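Local atomic coordinates of nicastrin (Dictyostelium purpureum, PDB entry 4R12), a protein that probably acts, as an essential subunit of gamma-secretase, in the intramembrane cleavage of proteins such as Notch receptors, and may help recruit the substrates of that complex. Residues Lys249-Val254 / Thr436-Ile441; Asp356-Val361 / Val398-His403; Ser465-Asn470 / Lys474-Asn479. One frame throughout, in Å; residues are numbered along the deposited sequence.

Contact 1 (Lys249-Val254 / Thr436-Ile441); sequences KSLAAV and TFIDRI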
# COMPACT_ATOMS: atom_id res chain seq x y z
N LYS A 249 -16.92 10.28 3.59
CA LYS A 249 -18.31 10.11 3.16
C LYS A 249 -19.29 10.58 4.24
O LYS A 249 -20.32 11.20 3.95
CB LYS A 249 -18.59 8.65 2.79
CG LYS A 249 -20.02 8.41 2.30
CD LYS A 249 -20.24 8.93 0.86
CE LYS A 249 -21.66 8.59 0.36
NZ LYS A 249 -21.95 9.24 -0.95
N SER A 250 -18.97 10.29 5.50
CA SER A 250 -19.85 10.68 6.60
C SER A 250 -19.84 12.20 6.77
O SER A 250 -20.88 12.81 7.01
CB SER A 250 -19.44 9.98 7.89
OG SER A 250 -19.47 8.57 7.72
N LEU A 251 -18.66 12.81 6.65
CA LEU A 251 -18.55 14.26 6.76
C LEU A 251 -19.18 14.97 5.57
O LEU A 251 -19.54 16.14 5.68
CB LEU A 251 -17.08 14.68 6.89
CG LEU A 251 -16.45 14.35 8.25
CD1 LEU A 251 -14.96 14.70 8.28
CD2 LEU A 251 -17.20 15.08 9.36
N ALA A 252 -19.30 14.29 4.43
CA ALA A 252 -19.93 14.90 3.26
C ALA A 252 -21.37 15.32 3.53
O ALA A 252 -21.89 16.23 2.88
CB ALA A 252 -19.87 13.97 2.06
N ALA A 253 -22.01 14.63 4.47
CA ALA A 253 -23.42 14.87 4.74
C ALA A 253 -23.67 15.87 5.87
O ALA A 253 -24.81 16.19 6.15
CB ALA A 253 -24.14 13.55 5.05
N VAL A 254 -22.62 16.36 6.54
CA VAL A 254 -22.86 17.32 7.62
C VAL A 254 -22.77 18.76 7.13
O VAL A 254 -22.18 19.04 6.09
CB VAL A 254 -21.89 17.15 8.81
CG1 VAL A 254 -21.89 15.71 9.29
CG2 VAL A 254 -20.50 17.61 8.44
N THR A 436 -16.34 12.69 14.16
CA THR A 436 -16.75 13.65 15.18
C THR A 436 -15.55 14.49 15.64
O THR A 436 -15.65 15.71 15.83
CB THR A 436 -17.41 12.93 16.36
OG1 THR A 436 -18.56 12.21 15.89
CG2 THR A 436 -17.84 13.93 17.46
N PHE A 437 -14.41 13.82 15.80
CA PHE A 437 -13.18 14.47 16.22
C PHE A 437 -12.74 15.53 15.21
O PHE A 437 -12.46 16.66 15.58
CB PHE A 437 -12.08 13.41 16.42
CG PHE A 437 -10.68 13.96 16.48
CD1 PHE A 437 -10.27 14.76 17.55
CD2 PHE A 437 -9.76 13.63 15.50
CE1 PHE A 437 -8.97 15.25 17.61
CE2 PHE A 437 -8.45 14.13 15.56
CZ PHE A 437 -8.06 14.94 16.61
N ILE A 438 -12.69 15.14 13.93
CA ILE A 438 -12.31 16.07 12.88
C ILE A 438 -13.26 17.26 12.82
O ILE A 438 -12.83 18.41 12.71
CB ILE A 438 -12.24 15.36 11.52
CG1 ILE A 438 -11.01 14.45 11.49
CG2 ILE A 438 -12.20 16.37 10.35
CD1 ILE A 438 -11.04 13.38 10.42
N ASP A 439 -14.56 16.98 12.92
CA ASP A 439 -15.56 18.05 12.95
C ASP A 439 -15.32 19.01 14.11
O ASP A 439 -15.36 20.23 13.94
CB ASP A 439 -16.97 17.45 13.02
CG ASP A 439 -18.06 18.53 13.07
OD1 ASP A 439 -18.41 19.09 12.01
OD2 ASP A 439 -18.56 18.81 14.18
N ARG A 440 -15.01 18.47 15.29
CA ARG A 440 -14.77 19.33 16.45
C ARG A 440 -13.52 20.19 16.28
O ARG A 440 -13.57 21.40 16.51
CB ARG A 440 -14.68 18.49 17.73
CG ARG A 440 -16.03 17.93 18.16
CD ARG A 440 -16.00 17.44 19.61
NE ARG A 440 -15.59 18.50 20.53
CZ ARG A 440 -15.17 18.30 21.78
NH1 ARG A 440 -15.09 17.07 22.28
NH2 ARG A 440 -14.81 19.34 22.53
N ILE A 441 -12.40 19.60 15.86
CA ILE A 441 -11.20 20.43 15.77
C ILE A 441 -11.23 21.34 14.54
O ILE A 441 -10.44 22.28 14.45
CB ILE A 441 -9.88 19.61 15.73
CG1 ILE A 441 -9.80 18.75 14.48
CG2 ILE A 441 -9.72 18.78 17.01
CD1 ILE A 441 -8.44 18.12 14.31
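Leu-251 and Ile-438 bring together the end of helix 234-252 and the last turns of helix 427-441, in a small contact that hangs largely on one leucine. From the backbone, the CB of Leu-251 sets out toward the other helix, with CG anti to the carbonyl carbon (chi1 -72°). CB and CG themselves stay back from the facing helix, and the two methyls do the touching. CD1, extended away from CA by a chi2 of 176°, carries the closest approach, 3.8 Å to the CG2 branch of Ile-438; the two side chains cross at about a right angle. The second methyl, CD2, faces the CB of Asp-439 more loosely, at 4.4 Å. Val-254 adds its CG2 methyl beside the same aspartate. The Asp-439 carboxylate, although buried, is not left to apolar company: its OD1 is hydrogen-bonded to both Trp-259 NE1 and Asn-446 ND2. Ile-438 also rests on Val-217 of strand 214-220, so the same residue also seats helix 427-441 on the strands. Helices packed together over a beta-sheet are characteristic of the alpha/beta fold that the nicastrin large lobe shares with the zinc exopeptidases.

Contact 2 (Asp356-Val361 / Val398-His403); sequences DILDQV and VVITDH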
# COMPACT_ATOMS: atom_id res chain seq x y z
N ASP A 356 -6.71 15.45 23.89
CA ASP A 356 -7.81 15.57 24.85
C ASP A 356 -9.17 15.46 24.14
O ASP A 356 -10.09 14.82 24.65
CB ASP A 356 -7.73 16.89 25.64
CG ASP A 356 -6.68 16.85 26.76
OD1 ASP A 356 -5.99 15.82 26.93
OD2 ASP A 356 -6.55 17.88 27.46
N ILE A 357 -9.28 16.05 22.96
CA ILE A 357 -10.54 16.00 22.21
C ILE A 357 -10.82 14.58 21.72
O ILE A 357 -11.97 14.10 21.77
CB ILE A 357 -10.51 16.99 21.02
CG1 ILE A 357 -10.39 18.42 21.55
CG2 ILE A 357 -11.77 16.85 20.18
CD1 ILE A 357 -9.78 19.38 20.57
N LEU A 358 -9.78 13.88 21.26
CA LEU A 358 -9.93 12.48 20.88
C LEU A 358 -10.46 11.62 22.02
O LEU A 358 -11.39 10.84 21.82
CB LEU A 358 -8.60 11.89 20.38
CG LEU A 358 -8.30 11.96 18.89
CD1 LEU A 358 -6.91 11.43 18.63
CD2 LEU A 358 -9.32 11.16 18.09
N ASP A 359 -9.86 11.77 23.21
CA ASP A 359 -10.31 11.09 24.43
C ASP A 359 -11.78 11.37 24.74
O ASP A 359 -12.54 10.46 25.07
CB ASP A 359 -9.48 11.53 25.65
CG ASP A 359 -8.02 11.08 25.58
OD1 ASP A 359 -7.71 10.13 24.83
OD2 ASP A 359 -7.19 11.67 26.31
N GLN A 360 -12.15 12.64 24.66
CA GLN A 360 -13.52 13.07 24.92
C GLN A 360 -14.51 12.42 23.96
O GLN A 360 -15.53 11.88 24.39
CB GLN A 360 -13.63 14.59 24.81
CG GLN A 360 -12.93 15.35 25.94
CD GLN A 360 -12.79 16.83 25.63
OE1 GLN A 360 -13.58 17.39 24.86
NE2 GLN A 360 -11.77 17.47 26.21
N VAL A 361 -14.21 12.47 22.67
CA VAL A 361 -15.12 11.89 21.69
C VAL A 361 -15.29 10.39 21.94
O VAL A 361 -16.39 9.87 21.92
CB VAL A 361 -14.64 12.14 20.26
CG1 VAL A 361 -15.58 11.44 19.27
CG2 VAL A 361 -14.61 13.62 19.97
N VAL A 398 -0.28 13.89 15.55
CA VAL A 398 -0.82 12.74 16.24
C VAL A 398 -0.89 11.57 15.28
O VAL A 398 -1.63 11.61 14.29
CB VAL A 398 -2.22 13.00 16.81
CG1 VAL A 398 -2.73 11.76 17.54
CG2 VAL A 398 -2.21 14.22 17.76
N VAL A 399 -0.09 10.55 15.56
CA VAL A 399 -0.14 9.32 14.80
C VAL A 399 -0.97 8.31 15.60
O VAL A 399 -0.64 7.98 16.73
CB VAL A 399 1.27 8.77 14.52
CG1 VAL A 399 1.20 7.51 13.67
CG2 VAL A 399 2.12 9.83 13.82
N ILE A 400 -2.07 7.85 15.00
CA ILE A 400 -2.95 6.90 15.66
C ILE A 400 -2.67 5.48 15.18
O ILE A 400 -2.75 5.21 13.99
CB ILE A 400 -4.44 7.25 15.39
CG1 ILE A 400 -4.73 8.71 15.78
CG2 ILE A 400 -5.35 6.28 16.11
CD1 ILE A 400 -6.22 9.12 15.59
N THR A 401 -2.34 4.57 16.10
CA THR A 401 -2.04 3.19 15.76
C THR A 401 -2.72 2.22 16.71
O THR A 401 -3.35 2.64 17.69
CB THR A 401 -0.50 2.88 15.82
OG1 THR A 401 -0.12 2.61 17.18
CG2 THR A 401 0.34 4.04 15.29
N ASP A 402 -2.58 0.93 16.44
CA ASP A 402 -3.15 -0.10 17.30
C ASP A 402 -2.09 -0.78 18.18
O ASP A 402 -2.31 -1.89 18.67
CB ASP A 402 -3.90 -1.16 16.48
CG ASP A 402 -3.04 -1.78 15.40
OD1 ASP A 402 -1.79 -1.65 15.46
OD2 ASP A 402 -3.64 -2.39 14.48
N HIS A 403 -0.96 -0.11 18.38
CA HIS A 403 0.10 -0.68 19.20
C HIS A 403 0.84 0.38 20.00
O HIS A 403 1.03 1.52 19.55
CB HIS A 403 1.10 -1.44 18.31
CG HIS A 403 1.70 -0.58 17.24
ND1 HIS A 403 2.95 -0.01 17.35
CD2 HIS A 403 1.20 -0.16 16.06
CE1 HIS A 403 3.20 0.71 16.27
NE2 HIS A 403 2.15 0.64 15.47
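Leu-358 on helix 352-362 and Val-398 on strand 397-401 mark the nearest backbone approach, their CA atoms 10.2 Å apart, a spacing that only side chains fill. This is helix-on-sheet packing in the alpha/beta large lobe: the strand pairs in parallel with strand 319-325 and antiparallel with strand 339-347, and the helix covers it. One methyl of the helix does the work. CD1 of Leu-358 meets CD1 of Ile-400 tip to tip at 3.9 Å, and the same methyl reaches CG1 of Val-398 at 4.3 Å. Ile-400 offers its long branch fully extended (chi2 -178°), which carries its CD1 out to the helix. Val-398 and Ile-400, two residues apart, both face the leucine, while Leu-344 of strand 339-347 touches all three side chains and Phe-372 of strand 370-374 also packs on Leu-358. All of these contacts are apolar. Where the strand ends, polar chemistry takes over. Thr-401 OG1 accepts a nearly straight bond from His-403 N (3.1 Å, 167°), forming an ST turn. His-345 NE2 is hydrogen-bonded to both Thr-401 OG1 and His-403 O, and that OG1 sits 3.2 Å above the plane of the His-403 ring, toward its rim.

Contact 3 (Ser465-Asn470 / Lys474-Asn479); sequences SITCFN and KTYPLN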
# COMPACT_ATOMS: atom_id res chain seq x y z
N SER A 465 -12.41 -8.36 -1.79
CA SER A 465 -12.72 -8.52 -3.21
C SER A 465 -13.10 -7.16 -3.80
O SER A 465 -14.14 -6.61 -3.46
CB SER A 465 -13.86 -9.53 -3.42
OG SER A 465 -14.09 -9.75 -4.80
N ILE A 466 -12.25 -6.64 -4.67
CA ILE A 466 -12.33 -5.23 -5.05
C ILE A 466 -13.28 -5.02 -6.25
O ILE A 466 -12.90 -4.53 -7.31
CB ILE A 466 -10.90 -4.68 -5.30
CG1 ILE A 466 -10.92 -3.15 -5.46
CG2 ILE A 466 -10.19 -5.42 -6.45
CD1 ILE A 466 -9.58 -2.49 -5.19
N THR A 467 -14.54 -5.35 -6.03
CA THR A 467 -15.54 -5.28 -7.09
C THR A 467 -16.51 -4.09 -6.95
O THR A 467 -17.44 -3.94 -7.75
CB THR A 467 -16.33 -6.60 -7.13
OG1 THR A 467 -16.90 -6.84 -5.83
CG2 THR A 467 -15.40 -7.77 -7.51
N CYS A 468 -16.29 -3.26 -5.94
CA CYS A 468 -17.23 -2.17 -5.63
C CYS A 468 -17.01 -0.93 -6.50
O CYS A 468 -15.91 -0.71 -7.00
CB CYS A 468 -17.12 -1.77 -4.16
SG CYS A 468 -15.57 -0.90 -3.73
N PHE A 469 -18.07 -0.16 -6.68
CA PHE A 469 -18.04 1.15 -7.34
C PHE A 469 -17.42 1.13 -8.73
O PHE A 469 -16.84 2.11 -9.17
CB PHE A 469 -17.29 2.16 -6.48
CG PHE A 469 -17.97 2.42 -5.17
CD1 PHE A 469 -19.29 2.86 -5.15
CD2 PHE A 469 -17.32 2.18 -3.98
CE1 PHE A 469 -19.93 3.09 -3.95
CE2 PHE A 469 -17.95 2.41 -2.77
CZ PHE A 469 -19.27 2.86 -2.76
N ASN A 470 -17.59 0.02 -9.43
CA ASN A 470 -17.02 -0.06 -10.76
C ASN A 470 -17.75 0.89 -11.72
O ASN A 470 -17.22 1.23 -12.77
CB ASN A 470 -17.06 -1.49 -11.28
CG ASN A 470 -16.24 -1.67 -12.55
OD1 ASN A 470 -16.80 -1.85 -13.62
ND2 ASN A 470 -14.92 -1.60 -12.42
N LYS A 474 -13.67 3.03 -15.80
CA LYS A 474 -13.74 2.78 -17.25
C LYS A 474 -13.29 1.36 -17.59
O LYS A 474 -13.42 0.92 -18.73
CB LYS A 474 -12.88 3.80 -18.01
CG LYS A 474 -13.12 5.26 -17.61
CD LYS A 474 -14.44 5.79 -18.15
CE LYS A 474 -14.38 5.96 -19.66
NZ LYS A 474 -15.69 6.38 -20.28
N THR A 475 -12.76 0.65 -16.61
CA THR A 475 -12.27 -0.71 -16.82
C THR A 475 -12.71 -1.60 -15.66
O THR A 475 -13.10 -1.10 -14.61
CB THR A 475 -10.72 -0.76 -16.94
OG1 THR A 475 -10.12 -0.12 -15.80
CG2 THR A 475 -10.25 -0.05 -18.21
N TYR A 476 -12.65 -2.91 -15.86
CA TYR A 476 -12.83 -3.87 -14.77
C TYR A 476 -11.45 -4.36 -14.31
O TYR A 476 -10.58 -4.57 -15.14
CB TYR A 476 -13.69 -5.05 -15.22
CG TYR A 476 -14.39 -5.74 -14.07
CD1 TYR A 476 -13.77 -6.79 -13.38
CD2 TYR A 476 -15.65 -5.33 -13.66
CE1 TYR A 476 -14.41 -7.41 -12.31
CE2 TYR A 476 -16.30 -5.95 -12.59
CZ TYR A 476 -15.67 -6.99 -11.93
OH TYR A 476 -16.32 -7.60 -10.87
N PRO A 477 -11.24 -4.53 -12.99
CA PRO A 477 -9.90 -4.96 -12.55
C PRO A 477 -9.54 -6.39 -12.99
O PRO A 477 -10.37 -7.29 -12.87
CB PRO A 477 -9.97 -4.86 -11.01
CG PRO A 477 -11.43 -4.98 -10.69
CD PRO A 477 -12.15 -4.30 -11.85
N LEU A 478 -8.32 -6.60 -13.47
CA LEU A 478 -7.85 -7.94 -13.85
C LEU A 478 -7.74 -8.88 -12.64
O LEU A 478 -7.99 -10.08 -12.74
CB LEU A 478 -6.50 -7.83 -14.55
CG LEU A 478 -6.51 -7.01 -15.85
CD1 LEU A 478 -5.10 -6.81 -16.41
CD2 LEU A 478 -7.43 -7.65 -16.88
N ASN A 479 -7.37 -8.31 -11.50
CA ASN A 479 -7.20 -9.05 -10.27
C ASN A 479 -8.22 -8.57 -9.23
O ASN A 479 -8.21 -7.40 -8.84
CB ASN A 479 -5.74 -8.88 -9.76
CG ASN A 479 -5.48 -9.60 -8.44
OD1 ASN A 479 -6.30 -10.39 -7.97
ND2 ASN A 479 -4.31 -9.32 -7.83
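Asn-470 and Thr-475 join two irregular segments of the long connection between helices 452-463 and 500-512, a disulfide-bearing loop that begins with an inverse gamma turn centred on Ile-466. Two residues after that centre, Cys-468 is bonded to Cys-461, which ties this part of the loop back to the preceding helix.

The polar part of the contact is one side-chain-to-backbone bond. With CG anti to the backbone N (chi1 -169°), the amide of Asn-470 is carried over to the second segment, where ND2 donates to Thr-475 O at 2.9 Å. The bond is moderately bent, 155° at the hydrogen, and the donor stands somewhat out of the carbonyl plane. ND2 is also hydrogen-bonded to Tyr-500 OH on helix 500-512, so the amide nitrogen is gripped from two parts of the fold. A leucine here would probably leave Thr-475 O and Tyr-500 OH without the amide they share.

Van der Waals contacts gather along the Tyr-476 side chain. The side chains of Asn-470 and Tyr-476 cross at about a right angle, with amide and ring planes 58° apart and OD1 of Asn-470 3.7 Å from ring atom CD2 of Tyr-476. At the far end of the tyrosine, which runs alongside Thr-467, the OH comes within 3.5 Å of Thr-467 CG2; the same OH makes a weak hydrogen bond with Glu-480 OE2.

Ile-466 and Pro-477, both buried, form the apolar pair, Ile-466 CG2 lying 4.4 Å from Pro-477 CG. Each carbon also rests on a backbone oxygen: Pro-477 CG is 3.7 Å from Ile-466 O, and Ile-466 CG2 is as close to Asn-479 O. Ile-466 also packs on Leu-504, and Pro-477 on Tyr-500, both of helix 500-512. Within the second segment, Pro-477 CD lies 3.3 Å above one face of the Tyr-476 ring, offset toward its rim.

Overall arrangement
Contacts 1 and 2 are both buried in the large lobe and share the surroundings of helix 427-441, whereas contact 3 belongs to a separate, partly exposed loop. The first two have centres 16 Å apart and touch directly: Phe-437 of helix 427-441 packs on Leu-358 of helix 352-362, while Arg-440 probably bonds Gln-360 nearby. Along the chain, contact 2 falls between the two segments of contact 1, and contact 3 follows both, its centre about 28 and 34 Å from theirs. Chemistry follows place. Helix against helix and helix against strand meet mainly through methyl groups, without a hydrogen bond across; the irregular segments of contact 3 combine an amide-to-carbonyl bond with packing of proline, isoleucine and tyrosine.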